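Local coordinates for protein CEL61B (Hypocrea jecorina, PDB 2VTC) that cleaves cellulose chains oxidatively as a copper-dependent lytic polysaccharide monooxygenase of the AA9 family, at residues Y110-T115 and E179-H184. Residues are numbered along the deposited sequence; the frame is centred on the assembly and turned at random.
Sequences YGPIVT and ELLAAH
V114 and E179 form a hydrogen-bonded antiparallel pair joining strands 113-119 and 172-182 in the beta-sandwich core of this AA9 enzyme, a worked example of a strand pairing carried on into active-site loops. V114 N reaches E179 O at 3.0 Å, and E179 N returns to V114 O at 2.8 Å; toward the loops L181 N bonds P112 O, and A183 N meets Y110 O from above its carbonyl plane, 45° out of it. On one sheet face I113 and L180 lie side by side, CG1, CG2 and CD1 of I113 all within 3.9 Å of L180 CD2. CG1 sits anti to the carbonyl carbon (chi1 -59°), and the extended chain carries CD1 along the same leucine methyl. Replacing I113 with an alanine would probably open a gap beside L180 CD2. On the other face V114 CG2 touches L181 CD1, whose side chain crosses it at about a right angle, and lies 3.6 Å from E179 OE1, a carboxylate oxygen held by a salt bridge to R177 and a hydrogen bond from Y221. Beyond the strands, H184, which probably binds O2, stacks on H108, a ligand of the catalytic copper, and its side chain lies about 5 Å from the bound nickel ion. At G111 the backbone itself closes in: it makes a bent CA-H...O contact with L181 O, CA 3.4 Å from that oxygen, where a CB would clash.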
ATOM      1  N   TYR A 110      13.133   2.133  -9.754  1.00 20.75           N
ATOM      2  CA  TYR A 110      12.399   1.377 -10.765  1.00 20.36           C
ATOM      3  C   TYR A 110      11.111   0.750 -10.222  1.00 20.55           C
ATOM      4  O   TYR A 110      11.157  -0.021  -9.259  1.00 20.91           O
ATOM      5  CB  TYR A 110      13.256   0.239 -11.315  1.00 21.62           C
ATOM      6  CG  TYR A 110      14.526   0.653 -12.054  1.00 21.41           C
ATOM      7  CD1 TYR A 110      14.492   0.889 -13.428  1.00 24.36           C
ATOM      8  CD2 TYR A 110      15.739   0.787 -11.383  1.00 22.84           C
ATOM      9  CE1 TYR A 110      15.653   1.246 -14.121  1.00 24.96           C
ATOM     10  CE2 TYR A 110      16.909   1.154 -12.068  1.00 24.96           C
ATOM     11  CZ  TYR A 110      16.840   1.380 -13.433  1.00 25.23           C
ATOM     12  OH  TYR A 110      17.982   1.739 -14.129  1.00 24.72           O
ATOM     13  N   GLY A 111       9.989   1.035 -10.872  1.00 18.82           N
ATOM     14  CA  GLY A 111       8.749   0.333 -10.564  1.00 18.11           C
ATOM     15  C   GLY A 111       7.527   1.203 -10.358  1.00 16.90           C
ATOM     16  O   GLY A 111       7.632   2.408 -10.050  1.00 16.81           O
ATOM     17  N   PRO A 112       6.338   0.567 -10.477  1.00 17.42           N
ATOM     18  CA  PRO A 112       5.067   1.272 -10.309  1.00 17.41           C
ATOM     19  C   PRO A 112       4.633   1.423  -8.842  1.00 16.75           C
ATOM     20  O   PRO A 112       5.204   0.807  -7.941  1.00 17.08           O
ATOM     21  CB  PRO A 112       4.078   0.364 -11.032  1.00 17.22           C
ATOM     22  CG  PRO A 112       4.610  -1.039 -10.752  1.00 18.56           C
ATOM     23  CD  PRO A 112       6.138  -0.853 -10.810  1.00 17.21           C
ATOM     24  N   ILE A 113       3.604   2.233  -8.656  1.00 16.62           N
ATOM     25  CA  ILE A 113       2.999   2.484  -7.342  1.00 16.61           C
ATOM     26  C   ILE A 113       1.494   2.311  -7.486  1.00 16.70           C
ATOM     27  O   ILE A 113       0.894   2.875  -8.406  1.00 16.38           O
ATOM     28  CB  ILE A 113       3.316   3.931  -6.853  1.00 17.19           C
ATOM     29  CG1 ILE A 113       4.841   4.138  -6.763  1.00 17.14           C
ATOM     30  CG2 ILE A 113       2.614   4.213  -5.520  1.00 16.59           C
ATOM     31  CD1 ILE A 113       5.259   5.475  -6.199  1.00 18.38           C
ATOM     32  N   VAL A 114       0.897   1.496  -6.599  1.00 16.28           N
ATOM     33  CA  VAL A 114      -0.555   1.250  -6.646  1.00 15.88           C
ATOM     34  C   VAL A 114      -1.137   1.368  -5.224  1.00 15.40           C
ATOM     35  O   VAL A 114      -0.441   1.090  -4.235  1.00 15.86           O
ATOM     36  CB  VAL A 114      -0.882  -0.161  -7.233  1.00 16.71           C
ATOM     37  CG1 VAL A 114      -0.452  -0.287  -8.713  1.00 16.28           C
ATOM     38  CG2 VAL A 114      -0.222  -1.277  -6.394  1.00 18.60           C
ATOM     39  N   THR A 115      -2.402   1.798  -5.143  1.00 15.60           N
ATOM     40  CA  THR A 115      -3.120   1.878  -3.860  1.00 15.09           C
ATOM     41  C   THR A 115      -4.518   1.278  -4.005  1.00 14.89           C
ATOM     42  O   THR A 115      -5.209   1.498  -5.006  1.00 14.84           O
ATOM     43  CB  THR A 115      -3.229   3.332  -3.348  1.00 15.03           C
ATOM     44  OG1 THR A 115      -1.928   3.934  -3.416  1.00 17.00           O
ATOM     45  CG2 THR A 115      -3.693   3.397  -1.894  1.00 15.08           C
ATOM     46  N   GLU A 179       1.089   0.490  -1.973  1.00 15.35           N
ATOM     47  CA  GLU A 179       2.103  -0.511  -2.302  1.00 15.18           C
ATOM     48  C   GLU A 179       3.096  -0.077  -3.373  1.00 15.80           C
ATOM     49  O   GLU A 179       2.695   0.371  -4.433  1.00 16.04           O
ATOM     50  CB  GLU A 179       1.421  -1.793  -2.751  1.00 15.51           C
ATOM     51  CG  GLU A 179       2.365  -2.974  -3.048  1.00 15.00           C
ATOM     52  CD  GLU A 179       1.578  -4.197  -3.455  1.00 14.57           C
ATOM     53  OE1 GLU A 179       0.530  -4.044  -4.156  1.00 14.98           O
ATOM     54  OE2 GLU A 179       1.982  -5.341  -3.077  1.00 15.76           O
ATOM     55  N   LEU A 180       4.383  -0.262  -3.088  1.00 16.61           N
ATOM     56  CA  LEU A 180       5.440  -0.014  -4.072  1.00 16.57           C
ATOM     57  C   LEU A 180       5.892  -1.356  -4.595  1.00 16.68           C
ATOM     58  O   LEU A 180       6.163  -2.285  -3.818  1.00 16.57           O
ATOM     59  CB  LEU A 180       6.633   0.719  -3.431  1.00 16.48           C
ATOM     60  CG  LEU A 180       6.320   1.932  -2.556  1.00 17.48           C
ATOM     61  CD1 LEU A 180       7.590   2.562  -1.968  1.00 18.59           C
ATOM     62  CD2 LEU A 180       5.523   2.970  -3.256  1.00 18.89           C
ATOM     63  N   LEU A 181       5.976  -1.482  -5.919  1.00 16.15           N
ATOM     64  CA  LEU A 181       6.473  -2.730  -6.500  1.00 17.35           C
ATOM     65  C   LEU A 181       7.840  -2.425  -7.118  1.00 17.95           C
ATOM     66  O   LEU A 181       7.910  -2.010  -8.286  1.00 18.42           O
ATOM     67  CB  LEU A 181       5.535  -3.276  -7.567  1.00 18.10           C
ATOM     68  CG  LEU A 181       4.173  -3.804  -7.046  1.00 19.72           C
ATOM     69  CD1 LEU A 181       3.216  -2.628  -6.905  1.00 20.95           C
ATOM     70  CD2 LEU A 181       3.629  -4.825  -8.008  1.00 23.48           C
ATOM     71  N   ALA A 182       8.903  -2.602  -6.328  1.00 17.99           N
ATOM     72  CA  ALA A 182      10.280  -2.261  -6.777  1.00 18.12           C
ATOM     73  C   ALA A 182      10.761  -3.325  -7.758  1.00 18.43           C
ATOM     74  O   ALA A 182      10.818  -4.544  -7.465  1.00 17.55           O
ATOM     75  CB  ALA A 182      11.232  -2.102  -5.565  1.00 18.59           C
ATOM     76  N   ALA A 183      11.111  -2.845  -8.964  1.00 18.89           N
ATOM     77  CA  ALA A 183      11.262  -3.704 -10.117  1.00 19.13           C
ATOM     78  C   ALA A 183      12.710  -3.877 -10.628  1.00 20.26           C
ATOM     79  O   ALA A 183      12.894  -4.482 -11.670  1.00 20.43           O
ATOM     80  CB  ALA A 183      10.352  -3.199 -11.273  1.00 18.80           C
ATOM     81  N   HIS A 184      13.695  -3.363  -9.892  1.00 20.90           N
ATOM     82  CA  HIS A 184      15.120  -3.517 -10.310  1.00 22.92           C
ATOM     83  C   HIS A 184      15.524  -4.968 -10.589  1.00 23.49           C
ATOM     84  O   HIS A 184      16.410  -5.224 -11.443  1.00 23.79           O
ATOM     85  CB  HIS A 184      16.074  -2.862  -9.317  1.00 23.63           C
ATOM     86  CG  HIS A 184      15.763  -3.168  -7.887  1.00 25.80           C
ATOM     87  ND1 HIS A 184      16.469  -4.094  -7.151  1.00 28.86           N
ATOM     88  CD2 HIS A 184      14.814  -2.668  -7.060  1.00 25.83           C
ATOM     89  CE1 HIS A 184      15.970  -4.151  -5.927  1.00 23.19           C
ATOM     90  NE2 HIS A 184      14.958  -3.307  -5.848  1.00 28.67           N
TER